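Local coordinates for metallo-beta-lactamase domain-containing protein (Thermotoga maritima, PDB 3H3E) that binds a zinc ion through three histidines in a metallo-beta-lactamase fold and is probably a metal-dependent hydrolase, its substrate unknown, at residues A[44-49]-A[70-75]; A[179-184]-A[205-210]. The protein carries 2 engineered substitutions. All coordinates share one frame; numbering follows the deposited sequence.

Interaction 1: residues A[44-49]-A[70-75]; sequences TGKSDV and GHYDHA. With ZN (zinc ion), chain B.
Thr44 holds the carbonyl oxygen of His74 with two donors. Its backbone N lies 2.9 Å from His74 O, and its hydroxyl OG1 lies 3.1 Å from the same His74 O. Both come from one face of the carbonyl. The N-H is tilted modestly from the carbonyl plane, while the hydroxyl stands well above it. With OG1 between the backbone N and the carbonyl carbon (chi1 62°), the hydroxyl stays on the same side as the N-H. Beyond Thr44 the contact is mostly backbone. Gly45 CA makes a bent CH...O contact with Asp73 O at 3.3 Å. His69 to His74 make up the HxHxDH motif of the metallo-beta-lactamase superfamily, and the short helix 72-75 packs here against the loop after strand 40-42. His71, just before that helix, binds the zinc ion through ND1 at 2.2 Å, with His69 and His182 as the other protein ligands. The first side-chain bond of His74 points away from 44-49, and its ND1 is hydrogen-bonded to Asp43. Farther along, Lys46 CG lies at the edge of the Tyr72 ring, near its plane, 4.3 Å from Tyr72 CD1. The lysine chain then leads its ammonium end away from segment 70-75.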
ATOM      1  N   THR A  44      -4.557   6.597   3.512  1.00 18.46           N
ATOM      2  CA  THR A  44      -4.966   7.572   4.504  1.00 15.07           C
ATOM      3  C   THR A  44      -5.529   6.970   5.799  1.00 20.78           C
ATOM      4  O   THR A  44      -6.251   7.654   6.520  1.00 25.36           O
ATOM      5  CB  THR A  44      -6.048   8.511   3.931  1.00 12.05           C
ATOM      6  OG1 THR A  44      -7.211   7.752   3.590  1.00 18.51           O
ATOM      7  CG2 THR A  44      -5.552   9.223   2.706  1.00 10.73           C
ATOM      8  N   GLY A  45      -5.225   5.709   6.090  1.00  9.72           N
ATOM      9  CA  GLY A  45      -5.699   5.076   7.309  1.00 10.08           C
ATOM     10  C   GLY A  45      -7.200   4.863   7.435  1.00 16.81           C
ATOM     11  O   GLY A  45      -7.934   4.917   6.452  1.00 24.97           O
ATOM     12  N   LYS A  46      -7.652   4.622   8.667  1.00 17.41           N
ATOM     13  CA  LYS A  46      -9.065   4.411   8.993  1.00 19.12           C
ATOM     14  C   LYS A  46      -9.742   5.731   9.343  1.00 26.36           C
ATOM     15  O   LYS A  46     -10.859   6.011   8.896  1.00 26.05           O
ATOM     16  CB  LYS A  46      -9.177   3.459  10.189  1.00 19.64           C
ATOM     17  CG  LYS A  46     -10.588   3.191  10.700  1.00 11.23           C
ATOM     18  CD  LYS A  46     -10.585   2.262  11.922  1.00 11.90           C
ATOM     19  CE  LYS A  46     -10.394   3.036  13.205  1.00 19.63           C
ATOM     20  NZ  LYS A  46     -10.163   2.160  14.379  1.00 25.07           N
ATOM     21  N   SER A  47      -9.060   6.537  10.156  1.00 27.85           N
ATOM     22  CA  SER A  47      -9.598   7.819  10.607  1.00 24.09           C
ATOM     23  C   SER A  47      -8.591   8.939  10.414  1.00 24.95           C
ATOM     24  O   SER A  47      -7.882   8.966   9.418  1.00 28.15           O
ATOM     25  CB  SER A  47      -9.995   7.740  12.067  1.00 18.35           C
ATOM     26  OG  SER A  47      -8.879   7.363  12.829  1.00 22.76           O
ATOM     27  N   ASP A  48      -8.510   9.851  11.375  1.00 23.11           N
ATOM     28  CA  ASP A  48      -7.680  11.045  11.211  1.00 22.05           C
ATOM     29  C   ASP A  48      -6.314  10.902  11.853  1.00 24.19           C
ATOM     30  O   ASP A  48      -5.577  11.878  11.975  1.00 30.87           O
ATOM     31  CB  ASP A  48      -8.385  12.290  11.760  1.00 26.08           C
ATOM     32  CG  ASP A  48      -8.721  12.170  13.235  1.00 33.59           C
ATOM     33  OD1 ASP A  48      -8.444  11.109  13.839  1.00 34.66           O
ATOM     34  OD2 ASP A  48      -9.258  13.144  13.797  1.00 37.04           O
ATOM     35  N   VAL A  49      -5.975   9.685  12.259  1.00 19.62           N
ATOM     36  CA  VAL A  49      -4.650   9.418  12.804  1.00 17.24           C
ATOM     37  C   VAL A  49      -3.519   9.929  11.910  1.00 18.45           C
ATOM     38  O   VAL A  49      -2.570  10.530  12.393  1.00 26.85           O
ATOM     39  CB  VAL A  49      -4.452   7.928  13.119  1.00 16.14           C
ATOM     40  CG1 VAL A  49      -2.978   7.609  13.310  1.00 15.36           C
ATOM     41  CG2 VAL A  49      -5.241   7.563  14.350  1.00 15.57           C
ATOM     42  N   GLY A  70      -9.745  -0.100  -2.199  1.00 14.60           N
ATOM     43  CA  GLY A  70     -10.884   0.481  -1.506  1.00  9.69           C
ATOM     44  C   GLY A  70     -11.344  -0.169  -0.214  1.00 14.83           C
ATOM     45  O   GLY A  70     -12.537  -0.281   0.010  1.00 25.97           O
ATOM     46  N   HIS A  71     -10.410  -0.597   0.633  1.00 16.79           N
ATOM     47  CA  HIS A  71     -10.745  -1.009   1.996  1.00 15.20           C
ATOM     48  C   HIS A  71     -10.810   0.185   2.955  1.00 16.59           C
ATOM     49  O   HIS A  71     -10.102   1.182   2.778  1.00 20.92           O
ATOM     50  CB  HIS A  71      -9.727  -2.006   2.528  1.00 17.90           C
ATOM     51  CG  HIS A  71     -10.104  -3.431   2.297  1.00 21.86           C
ATOM     52  ND1 HIS A  71      -9.174  -4.409   2.017  1.00 25.56           N
ATOM     53  CD2 HIS A  71     -11.312  -4.044   2.295  1.00 21.71           C
ATOM     54  CE1 HIS A  71      -9.793  -5.567   1.863  1.00 32.35           C
ATOM     55  NE2 HIS A  71     -11.092  -5.372   2.027  1.00 31.25           N
ATOM     56  N   TYR A  72     -11.650   0.056   3.979  1.00 18.15           N
ATOM     57  CA  TYR A  72     -11.873   1.098   4.989  1.00 16.31           C
ATOM     58  C   TYR A  72     -10.590   1.593   5.681  1.00 17.37           C
ATOM     59  O   TYR A  72     -10.459   2.771   5.956  1.00 25.50           O
ATOM     60  CB  TYR A  72     -12.859   0.577   6.051  1.00 17.37           C
ATOM     61  CG  TYR A  72     -12.237  -0.433   6.984  1.00 16.26           C
ATOM     62  CD1 TYR A  72     -11.836  -0.076   8.264  1.00 26.32           C
ATOM     63  CD2 TYR A  72     -12.009  -1.729   6.568  1.00 16.78           C
ATOM     64  CE1 TYR A  72     -11.239  -0.991   9.110  1.00 25.45           C
ATOM     65  CE2 TYR A  72     -11.414  -2.649   7.401  1.00 23.35           C
ATOM     66  CZ  TYR A  72     -11.031  -2.275   8.670  1.00 29.73           C
ATOM     67  OH  TYR A  72     -10.444  -3.204   9.500  1.00 37.51           O
ATOM     68  N   ASP A  73      -9.656   0.688   5.967  1.00 14.77           N
ATOM     69  CA  ASP A  73      -8.429   1.026   6.682  1.00 10.38           C
ATOM     70  C   ASP A  73      -7.398   1.719   5.788  1.00 23.76           C
ATOM     71  O   ASP A  73      -6.314   2.062   6.250  1.00 31.27           O
ATOM     72  CB  ASP A  73      -7.809  -0.209   7.383  1.00 19.36           C
ATOM     73  CG  ASP A  73      -7.554  -1.381   6.433  1.00 29.15           C
ATOM     74  OD1 ASP A  73      -8.468  -1.706   5.664  1.00 28.96           O
ATOM     75  OD2 ASP A  73      -6.445  -1.979   6.434  1.00 38.79           O
ATOM     76  N   HIS A  74      -7.734   1.931   4.517  1.00 21.30           N
ATOM     77  CA  HIS A  74      -6.826   2.601   3.583  1.00 18.27           C
ATOM     78  C   HIS A  74      -7.446   3.851   3.001  1.00 20.69           C
ATOM     79  O   HIS A  74      -6.760   4.831   2.738  1.00 25.95           O
ATOM     80  CB  HIS A  74      -6.374   1.639   2.477  1.00 17.91           C
ATOM     81  CG  HIS A  74      -5.629   0.458   3.008  1.00 17.84           C
ATOM     82  ND1 HIS A  74      -4.265   0.320   2.879  1.00 11.78           N
ATOM     83  CD2 HIS A  74      -6.047  -0.601   3.743  1.00 26.20           C
ATOM     84  CE1 HIS A  74      -3.882  -0.794   3.481  1.00 26.91           C
ATOM     85  NE2 HIS A  74      -4.945  -1.370   4.019  1.00 28.63           N
ATOM     86  N   ALA A  75      -8.758   3.827   2.827  1.00 20.33           N
ATOM     87  CA  ALA A  75      -9.456   4.951   2.222  1.00 16.73           C
ATOM     88  C   ALA A  75     -10.244   5.784   3.244  1.00 20.59           C
ATOM     89  O   ALA A  75     -10.872   6.772   2.885  1.00 28.36           O
ATOM     90  CB  ALA A  75     -10.381   4.448   1.119  1.00  7.73           C
TER
HETATM   91 ZN    ZN B 256      -7.048  -4.610   2.510  1.00 34.24          ZN

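Interaction 2: residues A[179-184]-A[205-210]. With ZN (zinc ion), chain B.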
ATOM      1  N   GLY A 179       0.030  -1.082  -0.175  1.00 17.43           N
ATOM      2  CA  GLY A 179      -0.878  -0.941   0.945  1.00 14.97           C
ATOM      3  C   GLY A 179      -1.071  -2.261   1.643  1.00 17.61           C
ATOM      4  O   GLY A 179      -0.715  -2.410   2.798  1.00 29.07           O
ATOM      5  N   CYS A 180      -1.617  -3.240   0.939  1.00 18.37           N
ATOM      6  CA  CYS A 180      -1.879  -4.524   1.566  1.00 22.10           C
ATOM      7  C   CYS A 180      -1.402  -5.732   0.744  1.00 24.61           C
ATOM      8  O   CYS A 180      -1.235  -6.828   1.275  1.00 37.72           O
ATOM      9  CB  CYS A 180      -3.366  -4.641   1.933  1.00 20.36           C
ATOM     10  SG  CYS A 180      -3.680  -4.797   3.680  1.00 33.87           S
ATOM     11  N   SER A 181      -1.188  -5.533  -0.547  1.00 17.22           N
ATOM     12  CA  SER A 181      -0.714  -6.605  -1.420  1.00 14.89           C
ATOM     13  C   SER A 181      -1.628  -7.820  -1.416  1.00 19.45           C
ATOM     14  O   SER A 181      -1.192  -8.919  -1.116  1.00 29.45           O
ATOM     15  CB  SER A 181       0.688  -7.043  -1.018  1.00 19.11           C
ATOM     16  OG  SER A 181       1.569  -5.941  -0.969  1.00 29.93           O
ATOM     17  N   HIS A 182      -2.888  -7.637  -1.776  1.00 23.01           N
ATOM     18  CA  HIS A 182      -3.841  -8.741  -1.759  1.00 22.35           C
ATOM     19  C   HIS A 182      -3.595  -9.705  -2.910  1.00 19.88           C
ATOM     20  O   HIS A 182      -3.888 -10.897  -2.832  1.00 21.34           O
ATOM     21  CB  HIS A 182      -5.266  -8.201  -1.826  1.00 22.87           C
ATOM     22  CG  HIS A 182      -5.776  -7.677  -0.518  1.00 23.13           C
ATOM     23  ND1 HIS A 182      -6.066  -8.499   0.550  1.00 17.59           N
ATOM     24  CD2 HIS A 182      -6.054  -6.418  -0.109  1.00 20.89           C
ATOM     25  CE1 HIS A 182      -6.506  -7.766   1.558  1.00 17.81           C
ATOM     26  NE2 HIS A 182      -6.507  -6.501   1.185  1.00 18.26           N
ATOM     27  N   ARG A 183      -3.053  -9.171  -3.989  1.00 17.84           N
ATOM     28  CA  ARG A 183      -2.795  -9.967  -5.165  1.00 14.28           C
ATOM     29  C   ARG A 183      -1.472 -10.704  -5.052  1.00 17.30           C
ATOM     30  O   ARG A 183      -1.146 -11.511  -5.908  1.00 12.72           O
ATOM     31  CB  ARG A 183      -2.818  -9.088  -6.405  1.00 13.15           C
ATOM     32  CG  ARG A 183      -4.198  -8.532  -6.735  1.00  9.29           C
ATOM     33  CD  ARG A 183      -4.262  -8.291  -8.232  1.00 16.61           C
ATOM     34  NE  ARG A 183      -5.559  -8.654  -8.763  1.00 21.95           N
ATOM     35  CZ  ARG A 183      -5.746  -9.251  -9.929  1.00 18.06           C
ATOM     36  NH1 ARG A 183      -4.716  -9.551 -10.692  1.00 11.57           N
ATOM     37  NH2 ARG A 183      -6.970  -9.551 -10.327  1.00 23.39           N
ATOM     38  N   GLY A 184      -0.725 -10.433  -3.983  1.00 19.07           N
ATOM     39  CA  GLY A 184       0.550 -11.090  -3.734  1.00 15.99           C
ATOM     40  C   GLY A 184       1.738 -10.165  -3.903  1.00 18.11           C
ATOM     41  O   GLY A 184       1.922  -9.592  -4.967  1.00 23.76           O
ATOM     42  N   GLY A 205       5.542  -1.329   2.999  1.00 21.85           N
ATOM     43  CA  GLY A 205       4.092  -1.406   3.054  1.00 23.94           C
ATOM     44  C   GLY A 205       3.617  -2.734   3.590  1.00 25.31           C
ATOM     45  O   GLY A 205       4.424  -3.529   4.052  1.00 32.03           O
ATOM     46  N   GLY A 206       2.311  -2.980   3.521  1.00 20.86           N
ATOM     47  CA  GLY A 206       1.743  -4.207   4.055  1.00 20.12           C
ATOM     48  C   GLY A 206       1.690  -5.330   3.040  1.00 21.27           C
ATOM     49  O   GLY A 206       1.364  -5.101   1.879  1.00 15.22           O
ATOM     50  N   PHE A 207       2.006  -6.547   3.480  1.00 23.69           N
ATOM     51  CA  PHE A 207       2.082  -7.700   2.572  1.00 24.67           C
ATOM     52  C   PHE A 207       0.999  -8.753   2.814  1.00 27.67           C
ATOM     53  O   PHE A 207       0.888  -9.715   2.062  1.00 37.95           O
ATOM     54  CB  PHE A 207       3.468  -8.384   2.618  1.00 26.85           C
ATOM     55  CG  PHE A 207       4.638  -7.441   2.418  1.00 26.48           C
ATOM     56  CD1 PHE A 207       4.488  -6.242   1.736  1.00 22.67           C
ATOM     57  CD2 PHE A 207       5.886  -7.766   2.903  1.00  9.58           C
ATOM     58  CE1 PHE A 207       5.561  -5.384   1.572  1.00 18.86           C
ATOM     59  CE2 PHE A 207       6.954  -6.917   2.728  1.00 19.53           C
ATOM     60  CZ  PHE A 207       6.792  -5.729   2.062  1.00  9.33           C
ATOM     61  N   HIS A 208       0.222  -8.578   3.875  1.00 27.42           N
ATOM     62  CA  HIS A 208      -0.909  -9.451   4.170  1.00 31.76           C
ATOM     63  C   HIS A 208      -0.531 -10.915   4.287  1.00 40.00           C
ATOM     64  O   HIS A 208      -1.046 -11.763   3.558  1.00 46.83           O
ATOM     65  CB  HIS A 208      -2.034  -9.286   3.145  1.00 29.93           C
ATOM     66  CG  HIS A 208      -3.385  -9.637   3.690  1.00 38.68           C
ATOM     67  ND1 HIS A 208      -4.079  -8.808   4.550  1.00 39.89           N
ATOM     68  CD2 HIS A 208      -4.163 -10.732   3.514  1.00 46.62           C
ATOM     69  CE1 HIS A 208      -5.228  -9.375   4.874  1.00 47.44           C
ATOM     70  NE2 HIS A 208      -5.301 -10.546   4.263  1.00 53.03           N
ATOM     71  N   LEU A 209       0.334 -11.219   5.241  1.00 36.26           N
ATOM     72  CA  LEU A 209       0.848 -12.568   5.361  1.00 26.58           C
ATOM     73  C   LEU A 209       0.405 -13.305   6.616  1.00 30.46           C
ATOM     74  O   LEU A 209       0.948 -14.358   6.942  1.00 38.81           O
ATOM     75  CB  LEU A 209       2.361 -12.528   5.250  1.00 25.08           C
ATOM     76  CG  LEU A 209       2.749 -12.049   3.847  1.00 21.79           C
ATOM     77  CD1 LEU A 209       4.245 -11.824   3.739  1.00 21.36           C
ATOM     78  CD2 LEU A 209       2.254 -13.044   2.797  1.00 13.27           C
ATOM     79  N   LEU A 210      -0.595 -12.760   7.303  1.00 31.69           N
ATOM     80  CA  LEU A 210      -1.121 -13.357   8.530  1.00 38.99           C
ATOM     81  C   LEU A 210      -1.840 -14.686   8.310  1.00 45.26           C
ATOM     82  O   LEU A 210      -1.844 -15.553   9.187  1.00 54.04           O
ATOM     83  CB  LEU A 210      -2.057 -12.375   9.229  1.00 39.60           C
ATOM     84  CG  LEU A 210      -1.350 -11.386  10.151  1.00 45.32           C
ATOM     85  CD1 LEU A 210      -2.349 -10.472  10.841  1.00 41.68           C
ATOM     86  CD2 LEU A 210      -0.516 -12.137  11.176  1.00 50.22           C
TER
HETATM   87 ZN    ZN B 256      -7.048  -4.610   2.510  1.00 34.24          ZN
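The backbones of 179-184 and 205-210 run in roughly the same direction, 27° apart, and come closest where the CA atoms of Cys180 and Gly206 are 4.4 Å from each other. Gly206 N gives a weak, bent bond to Gly179 O. Gly206 lies against Gly179 and Cys180 through its backbone. Next along, Ser181 OG donates to Gly206 O at 3.0 Å, in the carbonyl plane. The same OG is also hydrogen-bonded to Thr178 OG1, and two partners thus hold the hydroxyl. The main ring contact joins His182 and His208. His182 turns an edge to the face of His208, with ring centroids 4.7 Å apart and planes at 51°. The touching atom is His182 CE1, which sits over the centre of the His208 ring. The His208 chi1 of -154° puts CG roughly opposite the backbone N and brings the ring face against His182 CE1. Its CB lies near Cys180 O. Phe160 stacks on the His182 ring as well. Cys180 is bonded to Cys237 in a disulfide, and its SG lies obliquely to the His208 ring. His182 NE2 binds the zinc ion at 2.4 Å, together with His69 and His71. His208 and Phe160 both pack on this zinc ligand and probably help to hold its ring in the orientation that directs NE2 to the metal.

Overall arrangement
From the N terminus, the chain leaves strand 40-42 and enters loop 44-49. It passes through helix 49-56 and strand 64-66, and interaction 1 closes this loop at helix 72-75. Interaction 2 opens much later, after strand 173-178. It closes across helix 185-193 and strand 200-204, joining the loops that follow two neighbouring parallel strands. The two contacts are in series and neither nest nor cross. Interaction 1 lies beside the sheet holding strands 40-42 and 64-66, interaction 2 in loops after strands 173-178 and 200-204 of the other. Their centres are 15 Å apart. His71 and His182 bring them together on one zinc ion.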